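Local atomic coordinates of minor fimbrium anchoring subunit Mfa2 (Porphyromonas gingivalis, PDB entry 5NFI), a protein that anchors the minor (Mfa1) fimbriae in the outer membrane through its interaction with Mfa1 and regulates fimbrial length. Residues 5-10 with 56-61; 25-30 with 44-49; 67-72 with 114-119. One frame throughout, in Å; residues are numbered along the deposited sequence.

Contact 1: residues 5-10 with 56-61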
loop_
_atom_site.group_PDB
_atom_site.type_symbol
_atom_site.label_atom_id
_atom_site.label_comp_id
_atom_site.label_asym_id
_atom_site.label_seq_id
_atom_site.Cartn_x
_atom_site.Cartn_y
_atom_site.Cartn_z
ATOM N N VAL A 5 -22.276 -4.701 14.589
ATOM C CA VAL A 5 -22.435 -4.176 13.237
ATOM C C VAL A 5 -22.167 -5.273 12.223
ATOM O O VAL A 5 -21.119 -5.899 12.271
ATOM C CB VAL A 5 -21.445 -3.016 12.928
ATOM C CG1 VAL A 5 -21.768 -2.393 11.578
ATOM C CG2 VAL A 5 -21.477 -1.970 14.013
ATOM N N TYR A 6 -23.084 -5.509 11.295
ATOM C CA TYR A 6 -22.738 -6.372 10.178
ATOM C C TYR A 6 -22.060 -5.522 9.111
ATOM O O TYR A 6 -22.538 -4.444 8.774
ATOM C CB TYR A 6 -23.962 -7.087 9.607
ATOM C CG TYR A 6 -24.512 -8.169 10.506
ATOM C CD1 TYR A 6 -23.882 -9.405 10.607
ATOM C CD2 TYR A 6 -25.670 -7.958 11.250
ATOM C CE1 TYR A 6 -24.395 -10.400 11.437
ATOM C CE2 TYR A 6 -26.173 -8.932 12.064
ATOM C CZ TYR A 6 -25.537 -10.151 12.159
ATOM O OH TYR A 6 -26.059 -11.129 12.984
ATOM N N VAL A 7 -20.937 -6.010 8.596
ATOM C CA VAL A 7 -20.164 -5.268 7.611
ATOM C C VAL A 7 -19.969 -6.071 6.337
ATOM O O VAL A 7 -19.583 -7.240 6.366
ATOM C CB VAL A 7 -18.783 -4.859 8.150
ATOM C CG1 VAL A 7 -18.022 -4.093 7.092
ATOM C CG2 VAL A 7 -18.926 -4.008 9.393
ATOM N N ASN A 8 -20.264 -5.417 5.220
ATOM C CA ASN A 8 -20.087 -5.975 3.898
ATOM C C ASN A 8 -18.848 -5.389 3.231
ATOM O O ASN A 8 -18.638 -4.169 3.238
ATOM C CB ASN A 8 -21.310 -5.701 3.039
ATOM C CG ASN A 8 -21.099 -6.092 1.603
ATOM O OD1 ASN A 8 -20.674 -5.276 0.777
ATOM N ND2 ASN A 8 -21.372 -7.356 1.293
ATOM N N PHE A 9 -18.019 -6.239 2.647
ATOM C CA PHE A 9 -16.783 -5.720 2.096
ATOM C C PHE A 9 -16.795 -5.812 0.591
ATOM O O PHE A 9 -17.068 -6.882 0.022
ATOM C CB PHE A 9 -15.571 -6.451 2.678
ATOM C CG PHE A 9 -15.364 -6.201 4.150
ATOM C CD1 PHE A 9 -15.023 -4.938 4.611
ATOM C CD2 PHE A 9 -15.507 -7.229 5.074
ATOM C CE1 PHE A 9 -14.827 -4.707 5.967
ATOM C CE2 PHE A 9 -15.299 -7.004 6.430
ATOM C CZ PHE A 9 -14.957 -5.744 6.876
ATOM N N TYR A 10 -16.519 -4.664 -0.032
ATOM C CA TYR A 10 -16.426 -4.536 -1.478
ATOM C C TYR A 10 -15.139 -3.805 -1.873
ATOM O O TYR A 10 -14.353 -3.398 -1.013
ATOM C CB TYR A 10 -17.663 -3.809 -2.033
ATOM C CG TYR A 10 -17.824 -2.342 -1.658
ATOM C CD1 TYR A 10 -18.286 -1.968 -0.405
ATOM C CD2 TYR A 10 -17.551 -1.332 -2.581
ATOM C CE1 TYR A 10 -18.466 -0.628 -0.069
ATOM C CE2 TYR A 10 -17.717 0.016 -2.255
ATOM C CZ TYR A 10 -18.182 0.361 -0.997
ATOM O OH TYR A 10 -18.356 1.690 -0.658
ATOM N N TRP A 56 -20.068 -9.759 7.782
ATOM C CA TRP A 56 -19.300 -10.210 8.938
ATOM C C TRP A 56 -19.731 -9.411 10.157
ATOM O O TRP A 56 -19.744 -8.181 10.112
ATOM C CB TRP A 56 -17.789 -10.050 8.696
ATOM C CG TRP A 56 -17.195 -11.132 7.840
ATOM C CD1 TRP A 56 -16.665 -12.314 8.265
ATOM C CD2 TRP A 56 -17.080 -11.135 6.413
ATOM N NE1 TRP A 56 -16.227 -13.055 7.193
ATOM C CE2 TRP A 56 -16.470 -12.355 6.046
ATOM C CE3 TRP A 56 -17.434 -10.227 5.411
ATOM C CZ2 TRP A 56 -16.213 -12.690 4.725
ATOM C CZ3 TRP A 56 -17.173 -10.558 4.098
ATOM C CH2 TRP A 56 -16.569 -11.779 3.766
ATOM N N LEU A 57 -20.092 -10.098 11.238
ATOM C CA LEU A 57 -20.522 -9.422 12.457
ATOM C C LEU A 57 -19.337 -8.921 13.269
ATOM O O LEU A 57 -18.411 -9.667 13.560
ATOM C CB LEU A 57 -21.382 -10.349 13.315
ATOM C CG LEU A 57 -21.922 -9.756 14.627
ATOM C CD1 LEU A 57 -22.773 -8.500 14.393
ATOM C CD2 LEU A 57 -22.710 -10.796 15.391
ATOM N N ILE A 58 -19.388 -7.645 13.622
ATOM C CA ILE A 58 -18.399 -6.989 14.454
ATOM C C ILE A 58 -19.070 -6.705 15.790
ATOM O O ILE A 58 -19.894 -5.789 15.902
ATOM C CB ILE A 58 -17.877 -5.673 13.818
ATOM C CG1 ILE A 58 -17.447 -5.896 12.365
ATOM C CG2 ILE A 58 -16.722 -5.106 14.606
ATOM C CD1 ILE A 58 -16.412 -6.996 12.196
ATOM N N PRO A 59 -18.769 -7.536 16.794
ATOM C CA PRO A 59 -19.297 -7.372 18.148
ATOM C C PRO A 59 -19.055 -5.979 18.723
ATOM O O PRO A 59 -17.943 -5.452 18.606
ATOM C CB PRO A 59 -18.527 -8.426 18.936
ATOM C CG PRO A 59 -18.316 -9.503 17.957
ATOM C CD PRO A 59 -18.086 -8.830 16.639
ATOM N N LEU A 60 -20.105 -5.399 19.304
ATOM C CA LEU A 60 -20.004 -4.174 20.091
ATOM C C LEU A 60 -20.862 -4.372 21.333
ATOM O O LEU A 60 -21.517 -5.399 21.461
ATOM C CB LEU A 60 -20.471 -2.953 19.302
ATOM C CG LEU A 60 -19.817 -2.664 17.954
ATOM C CD1 LEU A 60 -20.521 -1.503 17.324
ATOM C CD2 LEU A 60 -18.364 -2.333 18.150
ATOM N N GLU A 61 -20.873 -3.413 22.252
ATOM C CA GLU A 61 -21.679 -3.573 23.457
ATOM C C GLU A 61 -22.402 -2.308 23.867
ATOM O O GLU A 61 -23.630 -2.275 23.925
ATOM C CB GLU A 61 -20.809 -4.063 24.610
ATOM C CG GLU A 61 -20.325 -5.472 24.404
ATOM C CD GLU A 61 -19.334 -5.899 25.439
ATOM O OE1 GLU A 61 -19.256 -5.237 26.498
ATOM O OE2 GLU A 61 -18.628 -6.896 25.182
#

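Contact 2: residues 25-30 with 44-49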
loop_
_atom_site.group_PDB
_atom_site.type_symbol
_atom_site.label_atom_id
_atom_site.label_comp_id
_atom_site.label_asym_id
_atom_site.label_seq_id
_atom_site.Cartn_x
_atom_site.Cartn_y
_atom_site.Cartn_z
ATOM N N VAL A 25 -8.529 -11.035 -1.378
ATOM C CA VAL A 25 -8.666 -10.855 0.065
ATOM C C VAL A 25 -9.025 -12.161 0.728
ATOM O O VAL A 25 -10.137 -12.630 0.569
ATOM C CB VAL A 25 -9.716 -9.804 0.396
ATOM C CG1 VAL A 25 -9.846 -9.653 1.901
ATOM C CG2 VAL A 25 -9.329 -8.473 -0.263
ATOM N N ALA A 26 -8.081 -12.750 1.465
ATOM C CA ALA A 26 -8.273 -14.092 2.049
ATOM C C ALA A 26 -8.495 -14.088 3.552
ATOM O O ALA A 26 -8.932 -15.089 4.116
ATOM C CB ALA A 26 -7.094 -14.991 1.732
ATOM N N ARG A 27 -8.195 -12.977 4.208
ATOM C CA ARG A 27 -8.401 -12.901 5.638
ATOM C C ARG A 27 -8.587 -11.456 6.052
ATOM O O ARG A 27 -8.283 -10.552 5.291
ATOM C CB ARG A 27 -7.234 -13.545 6.376
ATOM C CG ARG A 27 -5.922 -12.809 6.251
ATOM C CD ARG A 27 -4.787 -13.588 6.902
ATOM N NE ARG A 27 -5.035 -13.932 8.300
ATOM C CZ ARG A 27 -4.988 -13.075 9.318
ATOM N NH1 ARG A 27 -4.731 -11.788 9.128
ATOM N NH2 ARG A 27 -5.228 -13.508 10.543
ATOM N N LEU A 28 -9.116 -11.236 7.251
ATOM C CA LEU A 28 -9.508 -9.899 7.688
ATOM C C LEU A 28 -9.144 -9.653 9.149
ATOM O O LEU A 28 -9.210 -10.554 9.980
ATOM C CB LEU A 28 -11.022 -9.681 7.501
ATOM C CG LEU A 28 -11.533 -9.462 6.070
ATOM C CD1 LEU A 28 -13.033 -9.551 6.036
ATOM C CD2 LEU A 28 -11.050 -8.120 5.475
ATOM N N ASN A 29 -8.741 -8.423 9.436
ATOM C CA ASN A 29 -8.587 -7.930 10.785
ATOM C C ASN A 29 -9.463 -6.678 10.864
ATOM O O ASN A 29 -9.155 -5.656 10.255
ATOM C CB ASN A 29 -7.122 -7.606 11.115
ATOM C CG ASN A 29 -6.218 -8.842 11.145
ATOM O OD1 ASN A 29 -5.900 -9.432 10.111
ATOM N ND2 ASN A 29 -5.748 -9.191 12.327
ATOM N N VAL A 30 -10.566 -6.762 11.590
ATOM C CA VAL A 30 -11.530 -5.675 11.634
ATOM C C VAL A 30 -11.643 -5.119 13.048
ATOM O O VAL A 30 -11.919 -5.862 14.002
ATOM C CB VAL A 30 -12.902 -6.140 11.130
ATOM C CG1 VAL A 30 -13.828 -4.965 10.977
ATOM C CG2 VAL A 30 -12.735 -6.835 9.805
ATOM N N VAL A 44 -10.791 -11.151 14.009
ATOM C CA VAL A 44 -9.994 -11.780 12.970
ATOM C C VAL A 44 -10.828 -12.815 12.222
ATOM O O VAL A 44 -11.485 -13.658 12.838
ATOM C CB VAL A 44 -8.740 -12.441 13.568
ATOM C CG1 VAL A 44 -7.946 -13.133 12.490
ATOM C CG2 VAL A 44 -7.877 -11.402 14.305
ATOM N N PHE A 45 -10.829 -12.752 10.893
ATOM C CA PHE A 45 -11.597 -13.727 10.113
ATOM C C PHE A 45 -10.732 -14.399 9.056
ATOM O O PHE A 45 -10.212 -13.745 8.152
ATOM C CB PHE A 45 -12.818 -13.069 9.453
ATOM C CG PHE A 45 -13.644 -12.245 10.397
ATOM C CD1 PHE A 45 -14.411 -12.847 11.373
ATOM C CD2 PHE A 45 -13.650 -10.863 10.309
ATOM C CE1 PHE A 45 -15.169 -12.087 12.248
ATOM C CE2 PHE A 45 -14.401 -10.098 11.178
ATOM C CZ PHE A 45 -15.159 -10.712 12.154
ATOM N N GLU A 46 -10.564 -15.707 9.185
ATOM C CA GLU A 46 -9.860 -16.480 8.182
ATOM C C GLU A 46 -10.855 -16.937 7.110
ATOM O O GLU A 46 -12.050 -16.733 7.249
ATOM C CB GLU A 46 -9.143 -17.668 8.831
ATOM C CG GLU A 46 -8.398 -17.317 10.105
ATOM C CD GLU A 46 -7.131 -16.509 9.859
ATOM O OE1 GLU A 46 -6.620 -16.525 8.709
ATOM O OE2 GLU A 46 -6.641 -15.861 10.820
ATOM N N ASP A 47 -10.341 -17.521 6.034
ATOM C CA ASP A 47 -11.144 -18.087 4.954
ATOM C C ASP A 47 -12.128 -17.098 4.329
ATOM O O ASP A 47 -13.217 -17.473 3.895
ATOM C CB ASP A 47 -11.872 -19.321 5.470
ATOM C CG ASP A 47 -10.922 -20.312 6.121
ATOM O OD1 ASP A 47 -9.764 -20.407 5.651
ATOM O OD2 ASP A 47 -11.326 -20.992 7.099
ATOM N N VAL A 48 -11.728 -15.837 4.269
ATOM C CA VAL A 48 -12.569 -14.812 3.681
ATOM C C VAL A 48 -12.747 -15.012 2.180
ATOM O O VAL A 48 -11.789 -15.212 1.438
ATOM C CB VAL A 48 -11.997 -13.403 3.946
ATOM C CG1 VAL A 48 -12.739 -12.354 3.132
ATOM C CG2 VAL A 48 -12.066 -13.082 5.424
ATOM N N GLN A 49 -13.998 -14.980 1.754
ATOM C CA GLN A 49 -14.352 -14.851 0.355
ATOM C C GLN A 49 -15.322 -13.699 0.244
ATOM O O GLN A 49 -16.499 -13.866 0.502
ATOM C CB GLN A 49 -14.996 -16.119 -0.182
ATOM C CG GLN A 49 -14.054 -17.167 -0.703
ATOM C CD GLN A 49 -14.799 -18.153 -1.584
ATOM O OE1 GLN A 49 -16.009 -18.329 -1.438
ATOM N NE2 GLN A 49 -14.091 -18.783 -2.515
#

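Contact 3: residues 67-72 with 114-119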
loop_
_atom_site.group_PDB
_atom_site.type_symbol
_atom_site.label_atom_id
_atom_site.label_comp_id
_atom_site.label_asym_id
_atom_site.label_seq_id
_atom_site.Cartn_x
_atom_site.Cartn_y
_atom_site.Cartn_z
ATOM N N THR A 67 -16.546 3.749 14.299
ATOM C CA THR A 67 -16.000 3.616 12.965
ATOM C C THR A 67 -15.256 2.292 12.937
ATOM O O THR A 67 -14.663 1.872 13.941
ATOM C CB THR A 67 -15.056 4.774 12.593
ATOM O OG1 THR A 67 -15.661 6.022 12.948
ATOM C CG2 THR A 67 -14.768 4.754 11.104
ATOM N N ILE A 68 -15.308 1.625 11.797
ATOM C CA ILE A 68 -14.642 0.354 11.655
ATOM C C ILE A 68 -13.458 0.486 10.701
ATOM O O ILE A 68 -13.581 1.073 9.624
ATOM C CB ILE A 68 -15.631 -0.713 11.181
ATOM C CG1 ILE A 68 -16.169 -1.461 12.403
ATOM C CG2 ILE A 68 -14.981 -1.674 10.205
ATOM C CD1 ILE A 68 -17.407 -2.261 12.147
ATOM N N PHE A 69 -12.304 -0.031 11.117
ATOM C CA PHE A 69 -11.124 -0.083 10.258
ATOM C C PHE A 69 -10.883 -1.530 9.848
ATOM O O PHE A 69 -10.939 -2.438 10.679
ATOM C CB PHE A 69 -9.900 0.492 10.976
ATOM C CG PHE A 69 -10.092 1.907 11.481
ATOM C CD1 PHE A 69 -10.846 2.824 10.763
ATOM C CD2 PHE A 69 -9.531 2.313 12.678
ATOM C CE1 PHE A 69 -11.029 4.115 11.222
ATOM C CE2 PHE A 69 -9.716 3.601 13.143
ATOM C CZ PHE A 69 -10.467 4.500 12.409
ATOM N N ALA A 70 -10.637 -1.767 8.569
ATOM C CA ALA A 70 -10.502 -3.152 8.136
ATOM C C ALA A 70 -9.218 -3.392 7.338
ATOM O O ALA A 70 -8.848 -2.626 6.437
ATOM C CB ALA A 70 -11.718 -3.579 7.325
ATOM N N TRP A 71 -8.559 -4.492 7.665
ATOM C CA TRP A 71 -7.311 -4.825 7.017
ATOM C C TRP A 71 -7.382 -6.190 6.388
ATOM O O TRP A 71 -7.793 -7.154 7.030
ATOM C CB TRP A 71 -6.168 -4.761 8.015
ATOM C CG TRP A 71 -5.877 -3.372 8.482
ATOM C CD1 TRP A 71 -6.393 -2.744 9.579
ATOM C CD2 TRP A 71 -4.982 -2.434 7.863
ATOM N NE1 TRP A 71 -5.872 -1.470 9.687
ATOM C CE2 TRP A 71 -5.004 -1.256 8.643
ATOM C CE3 TRP A 71 -4.165 -2.475 6.725
ATOM C CZ2 TRP A 71 -4.235 -0.139 8.328
ATOM C CZ3 TRP A 71 -3.403 -1.354 6.407
ATOM C CH2 TRP A 71 -3.441 -0.207 7.209
ATOM N N GLY A 72 -6.981 -6.262 5.125
ATOM C CA GLY A 72 -7.048 -7.491 4.372
ATOM C C GLY A 72 -5.674 -8.043 4.124
ATOM O O GLY A 72 -4.784 -7.324 3.670
ATOM N N TYR A 114 -6.962 -2.047 2.697
ATOM C CA TYR A 114 -7.548 -1.280 3.783
ATOM C C TYR A 114 -8.949 -0.728 3.473
ATOM O O TYR A 114 -9.249 -0.349 2.355
ATOM C CB TYR A 114 -6.638 -0.122 4.188
ATOM C CG TYR A 114 -7.286 0.686 5.280
ATOM C CD1 TYR A 114 -7.433 0.157 6.567
ATOM C CD2 TYR A 114 -7.818 1.933 5.021
ATOM C CE1 TYR A 114 -8.065 0.869 7.570
ATOM C CE2 TYR A 114 -8.449 2.651 6.014
ATOM C CZ TYR A 114 -8.574 2.113 7.283
ATOM O OH TYR A 114 -9.192 2.836 8.272
ATOM N N ALA A 115 -9.810 -0.687 4.478
ATOM C CA ALA A 115 -11.080 0.007 4.319
ATOM C C ALA A 115 -11.433 0.813 5.565
ATOM O O ALA A 115 -11.134 0.401 6.693
ATOM C CB ALA A 115 -12.192 -0.980 4.000
ATOM N N THR A 116 -12.054 1.968 5.358
ATOM C CA THR A 116 -12.725 2.660 6.448
ATOM C C THR A 116 -14.206 2.627 6.138
ATOM O O THR A 116 -14.621 2.988 5.040
ATOM C CB THR A 116 -12.263 4.116 6.619
ATOM O OG1 THR A 116 -10.849 4.159 6.886
ATOM C CG2 THR A 116 -13.009 4.772 7.768
ATOM N N SER A 117 -14.997 2.152 7.087
ATOM C CA SER A 117 -16.444 2.219 6.959
ATOM C C SER A 117 -16.924 3.639 7.269
ATOM O O SER A 117 -16.175 4.456 7.818
ATOM C CB SER A 117 -17.118 1.229 7.906
ATOM O OG SER A 117 -17.197 1.784 9.209
ATOM N N PRO A 118 -18.181 3.943 6.924
ATOM C CA PRO A 118 -18.683 5.204 7.464
ATOM C C PRO A 118 -18.891 5.094 8.969
ATOM O O PRO A 118 -18.802 4.006 9.529
ATOM C CB PRO A 118 -20.013 5.409 6.728
ATOM C CG PRO A 118 -20.402 4.049 6.235
ATOM C CD PRO A 118 -19.124 3.299 5.996
ATOM N N VAL A 119 -19.136 6.223 9.615
ATOM C CA VAL A 119 -19.521 6.219 11.000
ATOM C C VAL A 119 -20.899 5.593 11.125
ATOM O O VAL A 119 -21.855 6.011 10.452
ATOM C CB VAL A 119 -19.559 7.628 11.582
ATOM C CG1 VAL A 119 -20.017 7.582 13.047
ATOM C CG2 VAL A 119 -18.215 8.294 11.438
#

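Contact 1: residues 5-10 with 56-61
Leu-57 packs against the ring of Tyr-6 in a CH-pi contact. Leu-57 CD1 lies over the middle of one face of the Tyr-6 ring, 3.9 Å from its centroid and only 10° off the ring normal. The same side chain also touches the ring through Leu-57 CB, 3.6 Å from Tyr-6 CE1. Two torsions make this fit. Leu-57 sends CG away from its own backbone N (chi1 -179°). Tyr-6 holds CG beside its N (chi1 -71°), and the end of the ring comes nearer to strand 56-60, over Leu-57. The ring is held further by His-134, which stacks on it, and by Tyr-132, which meets it edge-to-face.

The other face of the two-stranded pair, carrying Val-5, Val-7, Trp-56 and Ile-58, is apolar and buried. Here Phe-9 CD2 meets Trp-56 CE3 at 3.6 Å. CE3 comes to the edge of the phenyl ring, but the two planes lie oblique to each other. Val-7 CG1 sits over one face of the Phe-9 ring, toward its rim. Val-7 CG2 touches Ile-58 CG1 at 3.8 Å. Farther along, Val-5 CG2 touches Leu-60 CD1 at 3.5 Å.

The two strands run antiparallel. Val-5 and Ile-58 exchange both N-H...O bonds, with Ile-58 N 2.8 Å from Val-5 O. Val-7 and Trp-56 do the same. The far edge of strand 3-10 pairs in parallel with strand 133-151. Such a mixed sheet, with one face turned to a core, is consistent with the transthyretin-like beta sandwich of the fimbrillin superfamily.

The backbone bonds set the register. Apolar and ring contacts, with no polar link between the side chains of the two segments, fill the two faces.

Contact 2: residues 25-30 with 44-49
Val-48 fits against Leu-28 on the inner side of this contact. Val-48 CG2 lies 3.7 Å from Leu-28 CD1, the two side chains crossing at about a right angle. The same methyl reaches Arg-27 CA. Val-48 CG1 faces Val-25 CG1 more loosely at 4.1 Å. Phe-45 continues the apolar row. Val-30 CG2 comes to the edge of its ring, in the ring plane and 3.9 Å from Phe-45 CE2, and Leu-28 CB meets CD2 at the edge too. Phe-9 and Trp-56 cover this row from strands 3-10 and 56-60.

Strands 28-33 and 39-45 form a beta hairpin, and the contact lies at its open end. Leu-28 and Phe-45 make a hydrogen-bonded antiparallel pair, with Phe-45 N 2.9 Å from Leu-28 O. Asn-29 and Val-44 follow as a non-hydrogen-bonded pair. Toward Ala-26 the regular pairing stops. Asp-47, with a left-handed backbone, is skipped in the register, and Val-48 N reaches Ala-26 O instead, from above the carbonyl plane.

The outer side carries the charges, and Glu-46 and Val-44 there are exposed. Arg-27 grips Glu-46 side-on in a salt bridge. Arg-27 NE goes to Glu-46 OE1 at 3.1 Å. Arg-27 NH2 meets Glu-46 OE2 at 2.8 Å; each oxygen is met on its syn side. The guanidinium and carboxylate planes are 44° apart. Glu-46 leaves the backbone pointing away, and a bend at chi2 (-73°) brings its carboxylate back. Arg-27 bends likewise at chi3 (-55°). Its NH1 makes a weak bond to Asn-29 OD1, and Val-44 CG1 lies close beside NH2.

Contact 3: residues 67-72 with 114-119
Ser-117 OG has two hydrogen-bond partners. Ser-117 OG accepts from Ile-68 N at 3.2 Å. Ser-117 OG donates to Pro-118 O at 2.8 Å. Its chi1 of 82° sets the hydroxyl between the serine's own N and carbonyl carbon, where it can reach both partners. Ser-117 N still bonds Ile-68 O.

Farther along, Ala-70 and Ala-115 form an ordinary hydrogen-bonded pair, with Ala-70 N 2.9 Å from Ala-115 O. Their small CB atoms lie on the face turned to Phe-9 and Ala-137.

Aromatic groups fill the opposite face. Tyr-114 sends its ring out anti to the backbone N (chi1 178°), and this lays it over the strand, where it touches both Trp-71 and Phe-69. Tyr-114 CD1 stands over the face of the indole, 3.5 Å from Trp-71 CE2. The two ring planes are oblique, at 49°. Farther along the same edge, Phe-69 CB lies 3.9 Å from Tyr-114 CE1. Tyr-114 OH hydrogen-bonds Thr-116 OG1 on its own strand. Trp-71 NE1 bonds Phe-172 O. Thr-116 CG2 meets Phe-69 at its ring edge and also lies 3.8 Å from Thr-67 CG2.

Strand 64-72 pairs on its other edge with strand 28-33, and strand 113-122 on its other edge with strand 133-151. The contact thus lies inside a sheet, consistent with the transthyretin-like sandwich. Trp-71 NE1 and the Ser-117 hydroxyl each have a partner. The serine hydroxyl takes the accepting place of its own carbonyl oxygen opposite Ile-68 N.

Contacts 1 and 3 are mostly buried, while contact 2 keeps an exposed, charged side. Contacts 2 and 3 belong to neighbouring strands: 28-33 and 64-72 pair side by side, with Asn-29 N probably bonded to Trp-71 O. Contact 1 faces them across the apolar core, where Val-7 and Ile-58 pack on Ile-68, and Ile-58 on Val-30. Along the chain, contact 2 is nested within the loop that contact 1 closes, and contact 3 follows. Chemistry changes with place: contact 1 relies on backbone bonds and apolar packing in the core, contact 2 adds a salt bridge at the exposed open end of its hairpin, and contact 3 adds a serine hydroxyl.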